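Glutamate--LysW ligase ArgX (Sulfolobus tokodaii, PDB 3VPB) probably joins the amino group of glutamate to the C-terminal glutamate of the carrier protein LysW, using ATP, in arginine biosynthesis. Local coordinates at residues B[37-41]-B[42-46]. Residues are numbered along the deposited sequence; the frame is centred on the assembly and turned at random.
Sequences PLPFN and KALGR
Asn-41 and Ala-43 are joined by a hydrogen bond from side chain to backbone. The amide N of Ala-43 donates to OD1 of Asn-41 at 3.0 Å, with an N-H...O angle of 152°. This is an Asx turn, and it leads into the 3-10 segment 43-46. The donor lies well above the plane of the side-chain amide. CG of Asn-41 stands between its own backbone N and carbonyl carbon (chi1 66°), which turns OD1 forward over the start of that segment. CB of Ala-43 lies 3.3 Å from OD1 of Asn-41.

A water closes the turn one residue further on. The water oxygen is 2.6 Å from O of Asn-41, to which it donates, and 2.9 Å from N of Leu-44, from which it accepts. O of Asn-41 and N of Leu-44 are 4.3 Å apart, too far for a direct bond, and the water bridges them. Within the 3-10 segment, NH2 of Arg-46 reaches back to O of Ala-43 at 3.1 Å.

The apolar part is made by leucines. CD1 of Leu-44 meets CD2 of Leu-38 at 4.1 Å, and the two side chains cross at about a right angle. The same methyl approaches the ring of Pro-39 more loosely.

The turn belongs to the preATP-grasp domain, away from the annotated sites, and links strand 38-39 to the connection leading into strand 49-52. Leu-38 rests on Val-66 and Leu-44 on Leu-67, both of helix 57-69. Strand 38-39 pairs antiparallel with a strand of the second subunit, and Tyr-95 of that subunit packs on Asn-41 and Lys-42.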
loop_
_atom_site.group_PDB
_atom_site.type_symbol
_atom_site.label_atom_id
_atom_site.label_comp_id
_atom_site.label_asym_id
_atom_site.label_seq_id
_atom_site.Cartn_x
_atom_site.Cartn_y
_atom_site.Cartn_z
ATOM N N PRO B 37 -12.031 -10.669 19.262
ATOM C CA PRO B 37 -12.797 -9.450 19.010
ATOM C C PRO B 37 -13.327 -8.876 20.322
ATOM O O PRO B 37 -13.436 -9.622 21.300
ATOM C CB PRO B 37 -13.964 -9.939 18.161
ATOM C CG PRO B 37 -14.151 -11.355 18.547
ATOM C CD PRO B 37 -12.770 -11.881 18.876
ATOM N N LEU B 38 -13.618 -7.574 20.332
ATOM C CA LEU B 38 -14.087 -6.841 21.529
ATOM C C LEU B 38 -15.444 -6.209 21.265
ATOM O O LEU B 38 -15.573 -5.382 20.364
ATOM C CB LEU B 38 -13.081 -5.742 21.907
ATOM C CG LEU B 38 -11.675 -6.166 22.379
ATOM C CD1 LEU B 38 -10.888 -4.959 22.913
ATOM C CD2 LEU B 38 -11.772 -7.228 23.444
ATOM N N PRO B 39 -16.469 -6.572 22.064
ATOM C CA PRO B 39 -17.790 -6.028 21.735
ATOM C C PRO B 39 -18.061 -4.701 22.425
ATOM O O PRO B 39 -17.529 -4.460 23.520
ATOM C CB PRO B 39 -18.744 -7.094 22.276
ATOM C CG PRO B 39 -18.011 -7.738 23.399
ATOM C CD PRO B 39 -16.522 -7.528 23.192
ATOM N N PHE B 40 -18.846 -3.843 21.764
ATOM C CA PHE B 40 -19.322 -2.601 22.357
ATOM C C PHE B 40 -20.525 -2.973 23.181
ATOM O O PHE B 40 -21.673 -2.919 22.703
ATOM C CB PHE B 40 -19.753 -1.595 21.287
ATOM C CG PHE B 40 -18.679 -0.653 20.870
ATOM C CD1 PHE B 40 -18.140 -0.713 19.599
ATOM C CD2 PHE B 40 -18.190 0.306 21.753
ATOM C CE1 PHE B 40 -17.160 0.186 19.200
ATOM C CE2 PHE B 40 -17.196 1.188 21.355
ATOM C CZ PHE B 40 -16.682 1.123 20.089
ATOM N N ASN B 41 -20.257 -3.394 24.404
ATOM C CA ASN B 41 -21.315 -3.616 25.374
ATOM C C ASN B 41 -20.785 -3.569 26.793
ATOM O O ASN B 41 -19.638 -3.187 27.029
ATOM C CB ASN B 41 -22.069 -4.919 25.087
ATOM C CG ASN B 41 -21.213 -6.145 25.277
ATOM O OD1 ASN B 41 -20.146 -6.092 25.878
ATOM N ND2 ASN B 41 -21.692 -7.272 24.771
ATOM N N LYS B 42 -21.617 -3.953 27.748
ATOM C CA LYS B 42 -21.244 -3.787 29.141
ATOM C C LYS B 42 -20.385 -4.941 29.700
ATOM O O LYS B 42 -19.913 -4.856 30.822
ATOM C CB LYS B 42 -22.496 -3.473 29.984
ATOM C CG LYS B 42 -23.184 -2.164 29.523
ATOM C CD LYS B 42 -24.445 -1.790 30.324
ATOM C CE LYS B 42 -25.710 -2.448 29.743
ATOM N NZ LYS B 42 -25.826 -3.883 30.148
ATOM N N ALA B 43 -20.129 -5.973 28.889
ATOM C CA ALA B 43 -19.389 -7.181 29.337
ATOM C C ALA B 43 -17.986 -6.901 29.903
ATOM O O ALA B 43 -17.596 -7.483 30.921
ATOM C CB ALA B 43 -19.298 -8.224 28.203
ATOM N N LEU B 44 -17.238 -6.009 29.252
ATOM C CA LEU B 44 -15.858 -5.744 29.664
ATOM C C LEU B 44 -15.774 -4.868 30.908
ATOM O O LEU B 44 -14.692 -4.703 31.469
ATOM C CB LEU B 44 -15.018 -5.168 28.514
ATOM C CG LEU B 44 -14.659 -6.111 27.359
ATOM C CD1 LEU B 44 -14.238 -5.285 26.146
ATOM C CD2 LEU B 44 -13.553 -7.094 27.740
ATOM N N GLY B 45 -16.925 -4.336 31.334
ATOM C CA GLY B 45 -17.032 -3.574 32.578
ATOM C C GLY B 45 -16.728 -4.410 33.817
ATOM O O GLY B 45 -16.722 -3.895 34.936
ATOM N N ARG B 46 -16.488 -5.699 33.626
ATOM C CA ARG B 46 -16.006 -6.553 34.702
ATOM C C ARG B 46 -14.587 -6.150 35.137
ATOM O O ARG B 46 -14.177 -6.466 36.259
ATOM C CB ARG B 46 -16.077 -8.029 34.291
ATOM C CG ARG B 46 -15.005 -8.511 33.313
ATOM C CD ARG B 46 -15.363 -9.907 32.819
ATOM N NE ARG B 46 -14.451 -10.442 31.809
ATOM C CZ ARG B 46 -14.643 -10.343 30.493
ATOM N NH1 ARG B 46 -13.766 -10.883 29.655
ATOM N NH2 ARG B 46 -15.701 -9.699 30.007
HETATM O O HOH W 1 -17.723 -4.931 26.599
#